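Local coordinates for protein peptidase M3B, oligoendopeptidase F (Enterococcus faecium, PDB 2QR4) that probably works as a zinc-dependent peptidase of family M3 that cleaves short peptides, at residues 242-247 and 541-546; 247-252 and 498-503. All coordinates share one frame; numbering follows the deposited sequence.

Contact 1: residues 242-247 and 541-546; sequences NHIPES and YPVEVM
H243 and Y541 bring their CA atoms within 6.0 Å, and I244 and V543, one and two residues further along their segments, have CA atoms 6.6 Å apart. H243, with positive phi, is the C-prime residue of the Schellman motif that ends helix 234-240, while Y541 is the N-cap of helix 542-548, so a helix end meets a helix start. Their rings form an offset stack, centroids 4.0 Å apart and planes at 14°, in which Y541 CE1 sits 3.3 Å above the centre of the imidazole. H243 ND1 donates to the D540 carbonyl, which, with the stack, limits the ring's rotation; Y541 OH has a weak hydrogen bond to Q122. Further along the segments, P245 CD meets V543 CG1 tip to tip at 4.0 Å, and I244 CG1 reaches P542 CG at 4.2 Å. A water accepts from V543 N at 3.0 Å and can donate to E544 OE1 (2.6 Å) or H243 O, though it has more acceptors in reach than protons. With no clear direct hydrogen bond between the segments, ring stacking, apolar contacts and this water carry the junction, and the water satisfies a first-turn amide of the second helix.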
# COMPACT_ATOMS: atom_id res chain seq x y z
N ASN A 242 -5.35 12.65 22.32
CA ASN A 242 -6.22 12.21 23.42
C ASN A 242 -5.68 12.70 24.77
O ASN A 242 -6.12 12.26 25.83
CB ASN A 242 -6.31 10.69 23.47
CG ASN A 242 -7.30 10.14 22.48
OD1 ASN A 242 -6.93 9.67 21.40
ND2 ASN A 242 -8.58 10.18 22.85
N HIS A 243 -4.69 13.59 24.72
CA HIS A 243 -4.07 14.15 25.92
C HIS A 243 -3.54 13.07 26.86
O HIS A 243 -3.53 13.22 28.08
CB HIS A 243 -5.03 15.11 26.64
CG HIS A 243 -5.72 16.05 25.71
ND1 HIS A 243 -6.94 15.77 25.13
CD2 HIS A 243 -5.34 17.26 25.22
CE1 HIS A 243 -7.29 16.77 24.33
NE2 HIS A 243 -6.33 17.68 24.37
N ILE A 244 -3.08 11.97 26.26
CA ILE A 244 -2.40 10.93 27.02
C ILE A 244 -0.91 11.23 27.00
O ILE A 244 -0.31 11.29 25.94
CB ILE A 244 -2.65 9.55 26.41
CG1 ILE A 244 -4.16 9.29 26.34
CG2 ILE A 244 -1.93 8.47 27.21
CD1 ILE A 244 -4.54 7.98 25.69
N PRO A 245 -0.32 11.47 28.17
CA PRO A 245 1.13 11.66 28.21
C PRO A 245 1.83 10.36 27.83
O PRO A 245 1.33 9.28 28.15
CB PRO A 245 1.40 11.98 29.70
CG PRO A 245 0.06 12.23 30.33
CD PRO A 245 -0.97 11.56 29.49
N GLU A 246 2.97 10.46 27.16
CA GLU A 246 3.75 9.28 26.79
C GLU A 246 4.12 8.42 28.01
O GLU A 246 4.30 7.21 27.91
CB GLU A 246 5.03 9.69 26.05
CG GLU A 246 4.81 10.19 24.63
CD GLU A 246 6.07 10.08 23.78
OE1 GLU A 246 6.23 9.07 23.07
OE2 GLU A 246 6.92 11.00 23.85
N SER A 247 4.21 9.05 29.18
CA SER A 247 4.57 8.33 30.39
C SER A 247 3.59 7.21 30.75
O SER A 247 3.99 6.26 31.40
CB SER A 247 4.66 9.30 31.55
OG SER A 247 3.38 9.80 31.85
N TYR A 541 -10.31 13.28 27.66
CA TYR A 541 -9.33 13.37 28.74
C TYR A 541 -9.39 12.18 29.69
O TYR A 541 -9.61 12.35 30.90
CB TYR A 541 -9.52 14.68 29.50
CG TYR A 541 -9.16 15.92 28.71
CD1 TYR A 541 -7.87 16.45 28.73
CD2 TYR A 541 -10.13 16.57 27.94
CE1 TYR A 541 -7.55 17.58 28.00
CE2 TYR A 541 -9.82 17.71 27.21
CZ TYR A 541 -8.53 18.21 27.24
OH TYR A 541 -8.22 19.34 26.51
N PRO A 542 -9.16 10.96 29.16
CA PRO A 542 -9.29 9.73 29.94
C PRO A 542 -8.40 9.68 31.17
O PRO A 542 -8.81 9.14 32.19
CB PRO A 542 -8.87 8.64 28.94
CG PRO A 542 -8.08 9.35 27.89
CD PRO A 542 -8.73 10.69 27.78
N VAL A 543 -7.19 10.24 31.10
CA VAL A 543 -6.34 10.18 32.28
C VAL A 543 -6.70 11.14 33.41
O VAL A 543 -6.46 10.82 34.58
CB VAL A 543 -4.79 10.05 31.99
CG1 VAL A 543 -4.48 9.94 30.50
CG2 VAL A 543 -3.97 11.12 32.72
N GLU A 544 -7.31 12.29 33.11
CA GLU A 544 -7.80 13.15 34.20
C GLU A 544 -9.11 12.64 34.76
O GLU A 544 -9.38 12.78 35.95
CB GLU A 544 -7.91 14.63 33.79
CG GLU A 544 -7.83 14.86 32.30
CD GLU A 544 -6.41 14.89 31.79
OE1 GLU A 544 -6.15 14.32 30.71
OE2 GLU A 544 -5.54 15.49 32.46
N VAL A 545 -9.94 12.06 33.90
CA VAL A 545 -11.13 11.37 34.38
C VAL A 545 -10.69 10.30 35.39
O VAL A 545 -11.14 10.29 36.53
CB VAL A 545 -11.92 10.75 33.22
CG1 VAL A 545 -12.78 9.59 33.70
CG2 VAL A 545 -12.77 11.81 32.55
N MSE A 546 -9.78 9.43 34.96
CA MSE A 546 -9.22 8.40 35.84
C MSE A 546 -8.57 8.98 37.11
O MSE A 546 -8.81 8.48 38.21
CB MSE A 546 -8.23 7.52 35.07
CG MSE A 546 -8.89 6.41 34.27
SE MSE A 546 -10.11 5.29 35.34
CE MSE A 546 -11.82 6.03 34.77
O HOH W 1 -6.27 12.24 29.12

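Contact 2: residues 247-252 and 498-503; sequences SVYDTL and YNYYVF
Three rings, Y249, Y500 and F503, cluster here, and Y249 meets both of the others obliquely, in neither a parallel stack nor a T-shape. Y249 and F503 have centroids 4.6 Å apart with planes inclined at 38°; Y249 and Y500 are more distant, 5.6 Å between centroids, with planes at 74°. The overlap is nevertheless close. Y249 CD2 lies 3.5 Å above the plane of the F503 ring, over its centre, while F503 CB makes an off-centre CH-pi contact with the Y249 ring. At the far end of the same tyrosine, its OH approaches the edge of the Y500 ring, near that ring's plane, and is 3.4 Å from Y500 CD1. With CG between the backbone N and the carbonyl carbon (chi1 81°), the F503 ring is turned so that one face meets Y249 CD2. V248 CG2 lies at the ring edge, 3.7 Å from F503 CE1, while L252 CD2, also near the ring plane, packs on F503 CB at 3.8 Å.

No direct hydrogen bond joins the segments, but a water does. It donates to Y249 OH at 2.7 Å and accepts a weak bond from F503 N at 3.3 Å. Y249 OH in turn donates to the carbonyl of A443, so two bonds hold the phenol at the end of an otherwise apolar side chain. The tyrosine-rich sequence of the loop probably corresponds to the histidine- and tyrosine-containing segment bordering the active-site cleft in M3 peptidases.

Around the cluster, E446 of helix 418-454 accepts from Y500 N, and H450 of that helix meets the Y500 ring. Helix 234-240 touches Y249 and Y500 through R235 and F503 through L239, while L252 reaches T440 of helix 418-454 and S506 and T507 of helix 503-520.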
# COMPACT_ATOMS: atom_id res chain seq x y z
N SER A 247 4.21 9.05 29.18
CA SER A 247 4.57 8.33 30.39
C SER A 247 3.59 7.21 30.75
O SER A 247 3.99 6.26 31.40
CB SER A 247 4.66 9.30 31.55
OG SER A 247 3.38 9.80 31.85
N VAL A 248 2.30 7.31 30.38
CA VAL A 248 1.44 6.18 30.70
C VAL A 248 1.89 4.94 29.92
O VAL A 248 1.88 3.83 30.45
CB VAL A 248 -0.10 6.44 30.55
CG1 VAL A 248 -0.47 7.90 30.75
CG2 VAL A 248 -0.62 5.92 29.26
N TYR A 249 2.35 5.14 28.69
CA TYR A 249 2.81 4.04 27.85
C TYR A 249 4.13 3.44 28.39
O TYR A 249 4.27 2.21 28.47
CB TYR A 249 3.00 4.55 26.42
CG TYR A 249 2.88 3.54 25.30
CD1 TYR A 249 3.84 2.54 25.09
CD2 TYR A 249 1.82 3.63 24.39
CE1 TYR A 249 3.73 1.65 24.01
CE2 TYR A 249 1.70 2.74 23.32
CZ TYR A 249 2.65 1.77 23.12
OH TYR A 249 2.48 0.92 22.04
N ASP A 250 5.09 4.29 28.77
CA ASP A 250 6.37 3.81 29.34
C ASP A 250 6.14 3.03 30.62
O ASP A 250 6.65 1.92 30.78
CB ASP A 250 7.35 4.95 29.64
CG ASP A 250 7.84 5.66 28.39
OD1 ASP A 250 7.88 5.03 27.31
OD2 ASP A 250 8.20 6.85 28.48
N THR A 251 5.36 3.60 31.53
CA THR A 251 5.01 2.94 32.78
C THR A 251 4.41 1.55 32.55
O THR A 251 4.80 0.59 33.22
CB THR A 251 4.01 3.76 33.57
OG1 THR A 251 4.62 5.00 33.94
CG2 THR A 251 3.58 3.03 34.81
N LEU A 252 3.48 1.45 31.61
CA LEU A 252 2.86 0.16 31.28
C LEU A 252 3.92 -0.84 30.83
O LEU A 252 4.03 -1.93 31.40
CB LEU A 252 1.79 0.31 30.20
CG LEU A 252 1.26 -1.01 29.63
CD1 LEU A 252 0.30 -1.73 30.62
CD2 LEU A 252 0.58 -0.75 28.31
N TYR A 498 -3.73 0.08 13.19
CA TYR A 498 -4.38 1.21 13.81
C TYR A 498 -3.26 2.20 14.09
O TYR A 498 -2.36 2.36 13.26
CB TYR A 498 -5.09 0.78 15.09
CG TYR A 498 -6.32 -0.06 14.83
CD1 TYR A 498 -6.47 -0.77 13.64
CD2 TYR A 498 -7.34 -0.16 15.78
CE1 TYR A 498 -7.59 -1.54 13.39
CE2 TYR A 498 -8.47 -0.93 15.53
CZ TYR A 498 -8.59 -1.62 14.34
OH TYR A 498 -9.70 -2.38 14.09
N ASN A 499 -3.28 2.85 15.24
CA ASN A 499 -2.29 3.88 15.52
C ASN A 499 -2.04 3.98 17.03
O ASN A 499 -2.56 4.87 17.71
CB ASN A 499 -2.76 5.23 14.95
CG ASN A 499 -1.66 6.27 14.90
OD1 ASN A 499 -0.48 5.97 15.10
ND2 ASN A 499 -2.04 7.52 14.64
N TYR A 500 -1.26 3.06 17.57
CA TYR A 500 -1.04 3.04 19.00
C TYR A 500 -2.35 2.88 19.76
O TYR A 500 -2.70 3.67 20.63
CB TYR A 500 -0.32 4.30 19.43
CG TYR A 500 1.16 4.25 19.13
CD1 TYR A 500 2.03 3.56 19.97
CD2 TYR A 500 1.68 4.90 18.03
CE1 TYR A 500 3.37 3.52 19.71
CE2 TYR A 500 3.04 4.87 17.77
CZ TYR A 500 3.88 4.18 18.61
OH TYR A 500 5.24 4.15 18.37
N TYR A 501 -3.06 1.81 19.43
CA TYR A 501 -4.37 1.55 19.99
C TYR A 501 -4.32 0.48 21.09
O TYR A 501 -4.92 0.67 22.15
CB TYR A 501 -5.28 1.10 18.87
CG TYR A 501 -6.71 0.83 19.23
CD1 TYR A 501 -7.64 1.84 19.22
CD2 TYR A 501 -7.14 -0.46 19.51
CE1 TYR A 501 -8.97 1.60 19.50
CE2 TYR A 501 -8.46 -0.73 19.79
CZ TYR A 501 -9.37 0.31 19.79
OH TYR A 501 -10.70 0.08 20.07
N VAL A 502 -3.60 -0.62 20.85
CA VAL A 502 -3.66 -1.78 21.75
C VAL A 502 -3.28 -1.57 23.22
O VAL A 502 -3.81 -2.27 24.08
CB VAL A 502 -2.85 -2.99 21.24
CG1 VAL A 502 -3.53 -3.63 20.08
CG2 VAL A 502 -1.43 -2.58 20.92
N PHE A 503 -2.36 -0.66 23.52
CA PHE A 503 -1.91 -0.50 24.90
C PHE A 503 -3.07 -0.13 25.80
O PHE A 503 -3.02 -0.36 27.01
CB PHE A 503 -0.80 0.55 25.05
CG PHE A 503 -1.29 1.97 25.09
CD1 PHE A 503 -1.29 2.69 26.28
CD2 PHE A 503 -1.70 2.62 23.92
CE1 PHE A 503 -1.72 4.03 26.32
CE2 PHE A 503 -2.13 3.95 23.94
CZ PHE A 503 -2.15 4.66 25.14
O HOH W 2 -0.08 0.55 21.42

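How the contacts relate
From the N terminus, the chain leaves helix 234-240 and passes through the turn N242-P245, which supplies one side of contact 1, into helix 246-258, whose residues V248-L252 supply one side of contact 2; S247 is merely common to both ranges. Far later, 498-503 leads into helix 503-520 and packs against helix 246-258, closing contact 2. After helix 526-536, segment 541-546 meets the turn that precedes helix 246-258 and closes contact 1. The loop of contact 2 is therefore nested inside that of contact 1. With centres 11 Å apart, the two sites touch through I244 CD1 and F503 CZ, 4.1 Å apart. Together they tie this turn and helix to the starts of helices 542-548 and 503-520.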